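Cell division protein FtsZ 1 (Methanocaldococcus jannaschii, PDB 2VAP) probably binds and hydrolyses GTP and polymerises into the Z ring that marks the division site and recruits other cell division proteins. Local coordinates at residues Pro200-Pro203 with Leu204-Phe208; Val168-Lys171 with Asn172-Gly176; Gly176-Arg179 with Leu180-Thr184. All coordinates share one frame; numbering follows the deposited sequence.

Contact 1 (Pro200-Pro203 with Leu204-Phe208); sequences PNMP and LKLAF. With GDP (guanosine-5'-diphosphate), chain B.
Met202 lays its thioether over the first turn of helix 204-227, with SD 3.7 Å from CB of Leu206 and CG 4.0 Å from CB of Ala207. This is the N-terminal start of that helix, and Pro203 stands at its N-cap position. Met202 reaches the turn because CG is anti to its backbone N (chi1 179°), and bends at chi2 and chi3 then carry the sulfur across the Leu206 side chain at about a right angle. Next to it, the Pro203 ring meets the other end of Leu206, CG of Pro203 lying 3.8 Å from CD1 of Leu206, so the leucine is touched at both its root and one of its methyls. The carbonyl of Pro203 opens the helical pattern: its O accepts Ala207 N at 2.8 Å and Leu206 N more weakly. Phe196 of helix 195-198 packs on both Met202 and Ala207. One turn in, Phe208 belongs to the nucleotide pocket. Its ring takes the guanine of GDP over one face, N7 lying above the ring centre, and its CD1 comes within 3.5 Å of GDP C4.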
loop_
_atom_site.group_PDB
_atom_site.type_symbol
_atom_site.label_atom_id
_atom_site.label_comp_id
_atom_site.label_asym_id
_atom_site.label_seq_id
_atom_site.Cartn_x
_atom_site.Cartn_y
_atom_site.Cartn_z
ATOM N N PRO A 200 -10.631 -20.032 3.396
ATOM C CA PRO A 200 -11.575 -20.286 4.488
ATOM C C PRO A 200 -11.034 -21.240 5.547
ATOM O O PRO A 200 -10.363 -22.222 5.217
ATOM C CB PRO A 200 -12.787 -20.903 3.777
ATOM C CG PRO A 200 -12.257 -21.425 2.491
ATOM C CD PRO A 200 -11.166 -20.484 2.099
ATOM N N ASN A 201 -11.321 -20.924 6.810
ATOM C CA ASN A 201 -10.965 -21.764 7.962
ATOM C C ASN A 201 -9.460 -21.996 8.156
ATOM O O ASN A 201 -9.045 -22.991 8.755
ATOM C CB ASN A 201 -11.751 -23.080 7.933
ATOM C CG ASN A 201 -13.249 -22.853 7.891
ATOM O OD1 ASN A 201 -13.827 -22.288 8.821
ATOM N ND2 ASN A 201 -13.885 -23.283 6.806
ATOM N N MET A 202 -8.658 -21.064 7.646
ATOM C CA MET A 202 -7.217 -21.042 7.881
ATOM C C MET A 202 -6.973 -20.716 9.356
ATOM O O MET A 202 -7.677 -19.876 9.921
ATOM C CB MET A 202 -6.568 -19.979 6.983
ATOM C CG MET A 202 -5.057 -19.819 7.127
ATOM S SD MET A 202 -4.109 -21.078 6.254
ATOM C CE MET A 202 -4.034 -20.385 4.605
ATOM N N PRO A 203 -5.989 -21.387 9.995
ATOM C CA PRO A 203 -5.623 -21.012 11.361
ATOM C C PRO A 203 -5.150 -19.565 11.390
ATOM O O PRO A 203 -4.471 -19.123 10.459
ATOM C CB PRO A 203 -4.458 -21.951 11.689
ATOM C CG PRO A 203 -4.615 -23.093 10.764
ATOM C CD PRO A 203 -5.174 -22.513 9.505
ATOM N N LEU A 204 -5.519 -18.838 12.444
ATOM C CA LEU A 204 -5.243 -17.402 12.531
ATOM C C LEU A 204 -3.767 -17.061 12.318
ATOM O O LEU A 204 -3.450 -16.115 11.592
ATOM C CB LEU A 204 -5.751 -16.822 13.857
ATOM C CG LEU A 204 -5.683 -15.301 14.046
ATOM C CD1 LEU A 204 -6.507 -14.556 12.998
ATOM C CD2 LEU A 204 -6.127 -14.912 15.448
ATOM N N LYS A 205 -2.877 -17.835 12.937
ATOM C CA LYS A 205 -1.433 -17.606 12.815
ATOM C C LYS A 205 -0.931 -17.728 11.373
ATOM O O LYS A 205 0.006 -17.031 10.979
ATOM C CB LYS A 205 -0.637 -18.522 13.760
ATOM C CG LYS A 205 -0.772 -20.018 13.497
ATOM C CD LYS A 205 0.102 -20.818 14.449
ATOM C CE LYS A 205 0.060 -22.303 14.128
ATOM N NZ LYS A 205 0.915 -23.092 15.057
ATOM N N LEU A 206 -1.564 -18.602 10.595
ATOM C CA LEU A 206 -1.222 -18.778 9.184
ATOM C C LEU A 206 -1.967 -17.783 8.293
ATOM O O LEU A 206 -1.489 -17.430 7.213
ATOM C CB LEU A 206 -1.482 -20.220 8.732
ATOM C CG LEU A 206 -0.695 -21.339 9.430
ATOM C CD1 LEU A 206 -1.230 -22.703 9.027
ATOM C CD2 LEU A 206 0.804 -21.246 9.150
ATOM N N ALA A 207 -3.134 -17.333 8.755
ATOM C CA ALA A 207 -3.895 -16.287 8.069
ATOM C C ALA A 207 -3.145 -14.954 8.080
ATOM O O ALA A 207 -3.273 -14.158 7.149
ATOM C CB ALA A 207 -5.277 -16.133 8.690
ATOM N N PHE A 208 -2.361 -14.722 9.135
ATOM C CA PHE A 208 -1.491 -13.547 9.214
ATOM C C PHE A 208 -0.374 -13.588 8.170
ATOM O O PHE A 208 0.061 -12.543 7.682
ATOM C CB PHE A 208 -0.889 -13.392 10.615
ATOM C CG PHE A 208 -1.849 -12.840 11.637
ATOM C CD1 PHE A 208 -2.572 -11.677 11.383
ATOM C CD2 PHE A 208 -2.006 -13.469 12.867
ATOM C CE1 PHE A 208 -3.453 -11.163 12.331
ATOM C CE2 PHE A 208 -2.883 -12.960 13.824
ATOM C CZ PHE A 208 -3.608 -11.805 13.553
HETATM P PB GDP B . 1.105 -2.881 17.221
HETATM O O1B GDP B . 0.737 -2.381 18.597
HETATM O O2B GDP B . 2.561 -3.284 17.205
HETATM O O3B GDP B . 0.863 -1.785 16.212
HETATM O O3A GDP B . 0.168 -4.149 16.897
HETATM P PA GDP B . 0.489 -5.238 15.754
HETATM O O1A GDP B . 1.169 -4.621 14.557
HETATM O O2A GDP B . 1.286 -6.394 16.310
HETATM O "O5'" GDP B . -0.982 -5.746 15.354
HETATM C "C5'" GDP B . -1.957 -4.818 14.889
HETATM C "C4'" GDP B . -2.870 -5.509 13.890
HETATM O "O4'" GDP B . -2.099 -6.038 12.806
HETATM C "C3'" GDP B . -3.594 -6.690 14.516
HETATM O "O3'" GDP B . -4.879 -6.309 15.019
HETATM C "C2'" GDP B . -3.679 -7.709 13.398
HETATM O "O2'" GDP B . -4.894 -7.546 12.663
HETATM C "C1'" GDP B . -2.515 -7.367 12.483
HETATM N N9 GDP B . -1.375 -8.309 12.653
HETATM C C8 GDP B . -0.880 -8.816 13.803
HETATM N N7 GDP B . 0.175 -9.641 13.565
HETATM C C5 GDP B . 0.370 -9.667 12.233
HETATM C C6 GDP B . 1.310 -10.330 11.293
HETATM O O6 GDP B . 2.207 -11.093 11.711
HETATM N N1 GDP B . 1.167 -10.085 9.978
HETATM C C2 GDP B . 0.209 -9.266 9.495
HETATM N N2 GDP B . 0.123 -9.063 8.158
HETATM N N3 GDP B . -0.681 -8.630 10.298
HETATM C C4 GDP B . -0.651 -8.788 11.643
#

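Contact 2 (Val168-Lys171 with Asn172-Gly176); sequences VRMK and NAMEG. With GDP (guanosine-5'-diphosphate), chain B.
The N-terminal half of helix 167-181, the helix of the beta-alpha-beta unit between strands 153-160 and 186-191, carries Arg169 of the nucleotide site, and four successive i+4 to i backbone bonds link 168-171 to 172-176. The straightest is Asn172 N to Val168 O, 2.9 Å with an N-H...O angle of 170°. Side chains one turn apart run along the same ridges. Val168 and Asn172 point the same way, CG1 of the valine 3.8 Å from OD1 of the amide. Met170 and Met174 also lie side by side, SD of the first 4.0 Å from CG of the second. Lys171 and Glu175, also a turn apart, approach obliquely: CE of Lys171 is 3.8 Å from OE2 of Glu175, while the lysine NZ stays 4.1 Å from that oxygen, an attraction of opposite charges rather than a salt bridge. Another face of the helix is covered by the core, where Ala173 and Met174 rest on Leu160 of strand 153-160. Arg169 turns to the ligand instead. Its CG is anti to the carbonyl carbon (chi1 -77°), and a bend at chi2 brings the guanidinium edge-on to the ribose. NH1 gives a weak hydrogen bond to O3' of GDP at 3.3 Å, and CD lies 3.5 Å from the same O3', so both CD and NH1 lie close to that hydroxyl. Arg169 is one of the GTP-binding residues of this FtsZ GTPase domain, carried on the crossover helix of a beta-alpha-beta unit.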
loop_
_atom_site.group_PDB
_atom_site.type_symbol
_atom_site.label_atom_id
_atom_site.label_comp_id
_atom_site.label_asym_id
_atom_site.label_seq_id
_atom_site.Cartn_x
_atom_site.Cartn_y
_atom_site.Cartn_z
ATOM N N VAL A 168 -12.827 -4.758 20.477
ATOM C CA VAL A 168 -11.912 -3.689 20.894
ATOM C C VAL A 168 -10.887 -3.382 19.797
ATOM O O VAL A 168 -10.656 -2.215 19.465
ATOM C CB VAL A 168 -11.202 -4.024 22.240
ATOM C CG1 VAL A 168 -10.121 -2.997 22.569
ATOM C CG2 VAL A 168 -12.215 -4.098 23.377
ATOM N N ARG A 169 -10.297 -4.436 19.233
ATOM C CA ARG A 169 -9.327 -4.308 18.142
ATOM C C ARG A 169 -9.919 -3.585 16.932
ATOM O O ARG A 169 -9.282 -2.695 16.368
ATOM C CB ARG A 169 -8.789 -5.685 17.733
ATOM C CG ARG A 169 -7.749 -6.267 18.686
ATOM C CD ARG A 169 -6.329 -5.960 18.229
ATOM N NE ARG A 169 -5.358 -6.133 19.307
ATOM C CZ ARG A 169 -4.037 -6.098 19.150
ATOM N NH1 ARG A 169 -3.501 -5.905 17.951
ATOM N NH2 ARG A 169 -3.244 -6.265 20.200
ATOM N N MET A 170 -11.138 -3.963 16.548
ATOM C CA MET A 170 -11.811 -3.344 15.404
ATOM C C MET A 170 -12.188 -1.886 15.676
ATOM O O MET A 170 -12.000 -1.027 14.811
ATOM C CB MET A 170 -13.040 -4.159 14.979
ATOM C CG MET A 170 -13.764 -3.621 13.741
ATOM S SD MET A 170 -12.738 -3.508 12.255
ATOM C CE MET A 170 -12.717 -5.217 11.721
ATOM N N LYS A 171 -12.709 -1.613 16.874
ATOM C CA LYS A 171 -13.061 -0.250 17.278
ATOM C C LYS A 171 -11.839 0.666 17.238
ATOM O O LYS A 171 -11.897 1.763 16.679
ATOM C CB LYS A 171 -13.701 -0.239 18.671
ATOM C CG LYS A 171 -14.233 1.123 19.106
ATOM C CD LYS A 171 -14.773 1.079 20.529
ATOM C CE LYS A 171 -15.215 2.459 21.005
ATOM N NZ LYS A 171 -16.435 2.947 20.300
ATOM N N ASN A 172 -10.736 0.204 17.826
ATOM C CA ASN A 172 -9.468 0.934 17.785
ATOM C C ASN A 172 -8.984 1.166 16.353
ATOM O O ASN A 172 -8.567 2.273 16.006
ATOM C CB ASN A 172 -8.395 0.215 18.611
ATOM C CG ASN A 172 -8.597 0.373 20.116
ATOM O OD1 ASN A 172 -7.993 -0.350 20.908
ATOM N ND2 ASN A 172 -9.442 1.320 20.513
ATOM N N ALA A 173 -9.061 0.123 15.528
ATOM C CA ALA A 173 -8.663 0.199 14.120
ATOM C C ALA A 173 -9.459 1.244 13.342
ATOM O O ALA A 173 -8.893 2.008 12.558
ATOM C CB ALA A 173 -8.803 -1.161 13.457
ATOM N N MET A 174 -10.771 1.270 13.569
ATOM C CA MET A 174 -11.667 2.178 12.854
ATOM C C MET A 174 -11.506 3.629 13.295
ATOM O O MET A 174 -11.679 4.547 12.490
ATOM C CB MET A 174 -13.123 1.724 12.994
ATOM C CG MET A 174 -13.457 0.452 12.215
ATOM S SD MET A 174 -13.087 0.546 10.447
ATOM C CE MET A 174 -14.210 1.839 9.913
ATOM N N GLU A 175 -11.169 3.832 14.568
ATOM C CA GLU A 175 -10.837 5.164 15.073
ATOM C C GLU A 175 -9.534 5.662 14.453
ATOM O O GLU A 175 -9.412 6.840 14.112
ATOM C CB GLU A 175 -10.749 5.167 16.603
ATOM C CG GLU A 175 -12.104 5.074 17.302
ATOM C CD GLU A 175 -12.003 5.052 18.821
ATOM O OE1 GLU A 175 -10.884 4.907 19.358
ATOM O OE2 GLU A 175 -13.057 5.176 19.480
ATOM N N GLY A 176 -8.572 4.752 14.298
ATOM C CA GLY A 176 -7.308 5.050 13.627
ATOM C C GLY A 176 -7.482 5.336 12.146
ATOM O O GLY A 176 -6.782 6.181 11.584
HETATM P PB GDP B . 1.105 -2.881 17.221
HETATM O O1B GDP B . 0.737 -2.381 18.597
HETATM O O2B GDP B . 2.561 -3.284 17.205
HETATM O O3B GDP B . 0.863 -1.785 16.212
HETATM O O3A GDP B . 0.168 -4.149 16.897
HETATM P PA GDP B . 0.489 -5.238 15.754
HETATM O O1A GDP B . 1.169 -4.621 14.557
HETATM O O2A GDP B . 1.286 -6.394 16.310
HETATM O "O5'" GDP B . -0.982 -5.746 15.354
HETATM C "C5'" GDP B . -1.957 -4.818 14.889
HETATM C "C4'" GDP B . -2.870 -5.509 13.890
HETATM O "O4'" GDP B . -2.099 -6.038 12.806
HETATM C "C3'" GDP B . -3.594 -6.690 14.516
HETATM O "O3'" GDP B . -4.879 -6.309 15.019
HETATM C "C2'" GDP B . -3.679 -7.709 13.398
HETATM O "O2'" GDP B . -4.894 -7.546 12.663
HETATM C "C1'" GDP B . -2.515 -7.367 12.483
HETATM N N9 GDP B . -1.375 -8.309 12.653
HETATM C C8 GDP B . -0.880 -8.816 13.803
HETATM N N7 GDP B . 0.175 -9.641 13.565
HETATM C C5 GDP B . 0.370 -9.667 12.233
HETATM C C6 GDP B . 1.310 -10.330 11.293
HETATM O O6 GDP B . 2.207 -11.093 11.711
HETATM N N1 GDP B . 1.167 -10.085 9.978
HETATM C C2 GDP B . 0.209 -9.266 9.495
HETATM N N2 GDP B . 0.123 -9.063 8.158
HETATM N N3 GDP B . -0.681 -8.630 10.298
HETATM C C4 GDP B . -0.651 -8.788 11.643
#

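Contact 3 (Gly176-Arg179 with Leu180-Thr184); sequences GLER and LKQHT
Gly176 O accepts the backbone N of Leu180 at 2.9 Å with an N-H...O angle of 155°, a regular i+4 to i bond late in helix 167-181, and the leucine's CB comes within 3.5 Å of that same oxygen. Lys181 N follows on Leu177 O at 3.1 Å. Beyond this the pattern tightens: Gln182 N turns back to Arg179 O in a weak bond, and His183 brings CD2 to 3.3 Å from that carbonyl oxygen. Glu178 and Lys181 run side by side, pointing the same way. The carboxylate swings over because CG is anti to the backbone N (chi1 -174°) and the chain bends at chi2, putting OE1 3.3 Å from Lys181 NZ in a salt bridge whose hydrogen bond is weak; the ammonium also makes a cation-pi contact with Phe346. With an alanine in place of Glu178, the Lys181 ammonium would probably be left without its carboxylate mate and freer to turn. Arg179 folds back at chi3, so that CA of Gly176, in the same segment, sits 3.6 Å above the plane of the guanidinium, toward its rim, while NH2 is hydrogen-bonded to Thr137 O. Inward, Leu177 and Leu180 pack on Val158 and Leu187 of the two flanking strands. This is the C-terminal end of the crossover helix in a beta-alpha-beta unit of the parallel, Rossmann-like GTPase sheet.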
loop_
_atom_site.group_PDB
_atom_site.type_symbol
_atom_site.label_atom_id
_atom_site.label_comp_id
_atom_site.label_asym_id
_atom_site.label_seq_id
_atom_site.Cartn_x
_atom_site.Cartn_y
_atom_site.Cartn_z
ATOM N N GLY A 176 -8.572 4.752 14.298
ATOM C CA GLY A 176 -7.308 5.050 13.627
ATOM C C GLY A 176 -7.482 5.336 12.146
ATOM O O GLY A 176 -6.782 6.181 11.584
ATOM N N LEU A 177 -8.419 4.629 11.517
ATOM C CA LEU A 177 -8.737 4.830 10.105
ATOM C C LEU A 177 -9.338 6.218 9.870
ATOM O O LEU A 177 -9.058 6.858 8.853
ATOM C CB LEU A 177 -9.690 3.737 9.610
ATOM C CG LEU A 177 -9.875 3.531 8.102
ATOM C CD1 LEU A 177 -8.611 2.985 7.447
ATOM C CD2 LEU A 177 -11.045 2.595 7.850
ATOM N N GLU A 178 -10.154 6.672 10.821
ATOM C CA GLU A 178 -10.748 8.009 10.779
ATOM C C GLU A 178 -9.678 9.099 10.899
ATOM O O GLU A 178 -9.747 10.119 10.210
ATOM C CB GLU A 178 -11.804 8.160 11.883
ATOM C CG GLU A 178 -12.603 9.468 11.844
ATOM C CD GLU A 178 -13.502 9.592 10.623
ATOM O OE1 GLU A 178 -13.597 10.707 10.070
ATOM O OE2 GLU A 178 -14.113 8.581 10.213
ATOM N N ARG A 179 -8.695 8.872 11.770
ATOM C CA ARG A 179 -7.584 9.811 11.951
ATOM C C ARG A 179 -6.663 9.854 10.730
ATOM O O ARG A 179 -6.172 10.922 10.359
ATOM C CB ARG A 179 -6.780 9.480 13.213
ATOM C CG ARG A 179 -7.548 9.666 14.519
ATOM C CD ARG A 179 -6.625 9.646 15.734
ATOM N NE ARG A 179 -5.825 8.424 15.822
ATOM C CZ ARG A 179 -6.217 7.301 16.419
ATOM N NH1 ARG A 179 -7.411 7.218 16.993
ATOM N NH2 ARG A 179 -5.407 6.251 16.440
ATOM N N LEU A 180 -6.437 8.692 10.115
ATOM C CA LEU A 180 -5.639 8.595 8.888
ATOM C C LEU A 180 -6.275 9.358 7.730
ATOM O O LEU A 180 -5.579 10.039 6.974
ATOM C CB LEU A 180 -5.425 7.132 8.484
ATOM C CG LEU A 180 -4.207 6.370 9.015
ATOM C CD1 LEU A 180 -4.320 4.897 8.655
ATOM C CD2 LEU A 180 -2.902 6.954 8.478
ATOM N N LYS A 181 -7.597 9.239 7.607
ATOM C CA LYS A 181 -8.372 9.892 6.549
ATOM C C LYS A 181 -8.164 11.411 6.525
ATOM O O LYS A 181 -8.241 12.039 5.467
ATOM C CB LYS A 181 -9.860 9.564 6.717
ATOM C CG LYS A 181 -10.740 9.932 5.526
ATOM C CD LYS A 181 -12.206 9.595 5.777
ATOM C CE LYS A 181 -12.894 10.645 6.641
ATOM N NZ LYS A 181 -14.331 10.324 6.864
ATOM N N GLN A 182 -7.891 11.984 7.694
ATOM C CA GLN A 182 -7.673 13.424 7.829
ATOM C C GLN A 182 -6.312 13.871 7.288
ATOM O O GLN A 182 -6.110 15.058 7.016
ATOM C CB GLN A 182 -7.817 13.854 9.296
ATOM C CG GLN A 182 -9.172 13.535 9.933
ATOM C CD GLN A 182 -10.322 14.335 9.338
ATOM O OE1 GLN A 182 -10.184 15.521 9.034
ATOM N NE2 GLN A 182 -11.470 13.685 9.179
ATOM N N HIS A 183 -5.388 12.921 7.130
ATOM C CA HIS A 183 -4.004 13.238 6.768
ATOM C C HIS A 183 -3.451 12.408 5.603
ATOM O O HIS A 183 -2.233 12.280 5.452
ATOM C CB HIS A 183 -3.086 13.081 7.988
ATOM C CG HIS A 183 -3.515 13.882 9.179
ATOM N ND1 HIS A 183 -3.347 15.247 9.256
ATOM C CD2 HIS A 183 -4.101 13.507 10.341
ATOM C CE1 HIS A 183 -3.814 15.680 10.414
ATOM N NE2 HIS A 183 -4.277 14.644 11.090
ATOM N N THR A 184 -4.338 11.843 4.788
ATOM C CA THR A 184 -3.910 11.090 3.606
ATOM C C THR A 184 -4.504 11.658 2.323
ATOM O O THR A 184 -5.573 12.271 2.336
ATOM C CB THR A 184 -4.273 9.586 3.697
ATOM O OG1 THR A 184 -5.671 9.441 3.980
ATOM C CG2 THR A 184 -3.448 8.887 4.773
#

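Contacts 2 and 3 are consecutive portions of helix 167-181, sharing Gly176, with centres about 12 Å apart; the first lies toward the nucleotide and the second runs on to the helix end. Contact 1 follows later in the chain, at the start of helix 204-227. Its centre is about 21 Å from that of contact 2, and their nearest atoms stay about 7 Å apart, yet GDP joins them: Phe208 covers the base while Arg169 reaches the ribose, and Glu165 and Asp212 add hydrogen bonds to the ligand. Contact 3 stands back from this pocket, with the Arg179 side chain about 10 Å from GDP; the nearest atoms of contacts 3 and 1 are about 16 Å apart.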